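Local coordinates for protein probable tautomerase ywhB (Bacillus subtilis, PDB 2OPA) that is a probable tautomerase of the MIF clan, a small beta-alpha-beta protein that assembles into a hexamer, at residues R17-K22 against V40-M45. Sequence-based numbering, arbitrary orientation.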
# COMPACT_ATOMS: atom_id res chain seq x y z
N ARG A 17 18.65 -10.44 4.44
CA ARG A 17 18.48 -11.22 5.66
C ARG A 17 18.81 -10.36 6.88
O ARG A 17 18.10 -10.39 7.88
CB ARG A 17 19.39 -12.45 5.63
CG ARG A 17 19.29 -13.31 6.89
CD ARG A 17 20.26 -14.48 6.84
NE ARG A 17 19.93 -15.42 5.77
CZ ARG A 17 20.81 -15.87 4.87
NH1 ARG A 17 22.08 -15.46 4.91
NH2 ARG A 17 20.42 -16.73 3.94
N ASN A 18 19.90 -9.59 6.78
CA ASN A 18 20.32 -8.72 7.87
C ASN A 18 19.30 -7.63 8.12
O ASN A 18 18.98 -7.31 9.27
CB ASN A 18 21.69 -8.09 7.58
CG ASN A 18 22.79 -9.13 7.44
OD1 ASN A 18 22.75 -10.19 8.08
ND2 ASN A 18 23.80 -8.83 6.60
N LEU A 19 18.78 -7.05 7.04
CA LEU A 19 17.77 -6.00 7.12
C LEU A 19 16.58 -6.49 7.95
O LEU A 19 16.12 -5.83 8.87
CB LEU A 19 17.29 -5.64 5.71
CG LEU A 19 16.04 -4.77 5.58
CD1 LEU A 19 16.36 -3.36 6.03
CD2 LEU A 19 15.56 -4.77 4.13
N VAL A 20 16.08 -7.67 7.60
CA VAL A 20 14.96 -8.26 8.30
C VAL A 20 15.26 -8.43 9.78
O VAL A 20 14.44 -8.07 10.63
CB VAL A 20 14.58 -9.61 7.66
CG1 VAL A 20 13.63 -10.38 8.57
CG2 VAL A 20 13.93 -9.37 6.31
N GLU A 21 16.43 -8.98 10.10
CA GLU A 21 16.82 -9.18 11.49
C GLU A 21 16.84 -7.86 12.25
O GLU A 21 16.11 -7.69 13.23
CB GLU A 21 18.18 -9.85 11.56
N LYS A 22 17.66 -6.92 11.79
CA LYS A 22 17.78 -5.61 12.43
C LYS A 22 16.49 -4.81 12.56
O LYS A 22 16.22 -4.24 13.61
CB LYS A 22 18.82 -4.77 11.69
CG LYS A 22 20.23 -4.86 12.28
CD LYS A 22 20.72 -6.28 12.35
CE LYS A 22 22.12 -6.36 12.94
NZ LYS A 22 22.60 -7.77 13.00
N VAL A 40 7.79 -8.62 8.32
CA VAL A 40 8.51 -7.73 7.42
C VAL A 40 8.34 -8.15 5.95
O VAL A 40 8.51 -9.32 5.61
CB VAL A 40 10.02 -7.69 7.75
CG1 VAL A 40 10.74 -6.74 6.82
CG2 VAL A 40 10.23 -7.27 9.20
N PHE A 41 8.00 -7.18 5.11
CA PHE A 41 7.84 -7.42 3.68
C PHE A 41 8.91 -6.60 2.98
O PHE A 41 9.12 -5.44 3.33
CB PHE A 41 6.48 -6.95 3.15
CG PHE A 41 5.30 -7.54 3.85
CD1 PHE A 41 4.60 -6.81 4.81
CD2 PHE A 41 4.86 -8.82 3.53
CE1 PHE A 41 3.46 -7.34 5.43
CE2 PHE A 41 3.73 -9.36 4.15
CZ PHE A 41 3.03 -8.62 5.10
N ILE A 42 9.58 -7.19 2.01
CA ILE A 42 10.57 -6.44 1.24
C ILE A 42 9.99 -6.28 -0.15
O ILE A 42 9.58 -7.25 -0.79
CB ILE A 42 11.92 -7.18 1.12
CG1 ILE A 42 12.64 -7.19 2.47
CG2 ILE A 42 12.78 -6.48 0.07
CD1 ILE A 42 13.91 -8.02 2.48
N GLU A 43 9.94 -5.04 -0.62
CA GLU A 43 9.44 -4.73 -1.95
C GLU A 43 10.55 -4.04 -2.72
O GLU A 43 11.02 -2.97 -2.33
CB GLU A 43 8.22 -3.82 -1.86
CG GLU A 43 6.93 -4.56 -1.54
CD GLU A 43 5.78 -3.64 -1.20
OE1 GLU A 43 5.81 -2.45 -1.59
OE2 GLU A 43 4.82 -4.12 -0.55
N GLU A 44 10.98 -4.66 -3.81
CA GLU A 44 12.04 -4.10 -4.62
C GLU A 44 11.52 -3.22 -5.74
O GLU A 44 10.53 -3.54 -6.39
CB GLU A 44 12.90 -5.21 -5.18
CG GLU A 44 13.93 -5.69 -4.18
CD GLU A 44 14.84 -6.73 -4.75
OE1 GLU A 44 15.99 -6.82 -4.29
OE2 GLU A 44 14.40 -7.48 -5.64
N MET A 45 12.20 -2.10 -5.96
CA MET A 45 11.81 -1.17 -7.01
C MET A 45 12.82 -1.18 -8.15
O MET A 45 14.02 -1.36 -7.94
CB MET A 45 11.75 0.25 -6.46
CG MET A 45 10.75 0.50 -5.36
SD MET A 45 10.81 2.25 -4.90
CE MET A 45 12.33 2.33 -3.95
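V40 opens the contact from the strand side, its CG1 lying 4.2 Å from CG2 of V20, and the two valines pass alongside one another, pointing opposite ways, rather than meeting head on. V20 presents this methyl because its other branch, CG1, stands anti to the backbone N (chi1 167°), leaving CG2 beside that nitrogen. The residue after V40, F41, turns to the opposite face of the strand, where its ring meets those of Y50 and Y2 from two different neighbouring subunits. I42 comes back to the helix side and makes both of the other contacts. With chi2 at 174° its side chain is extended, and CD1 reaches two residues of the helix: it meets CD2 of L19 tip to tip at 4.0 Å and lies 4.1 Å from CG2 of V20, which it approaches at a slant. No hydrogen bond links the two segments; the four buried aliphatic side chains join them by van der Waals packing alone. Further along, E43 forms a salt bridge with K6 of its own chain, and M45 touches the bound 2-fluoro-3-(4-hydroxyphenyl)-2E-propeneoate. The segment axes approach to 9.5 Å, and the helix runs roughly antiparallel to the strand, as expected in a beta-alpha-beta crossover: helix 13-31 packs on strand 39-45, which pairs in parallel with strand 2-8, while a strand of a second subunit continues the sheet antiparallel at V40 and F41.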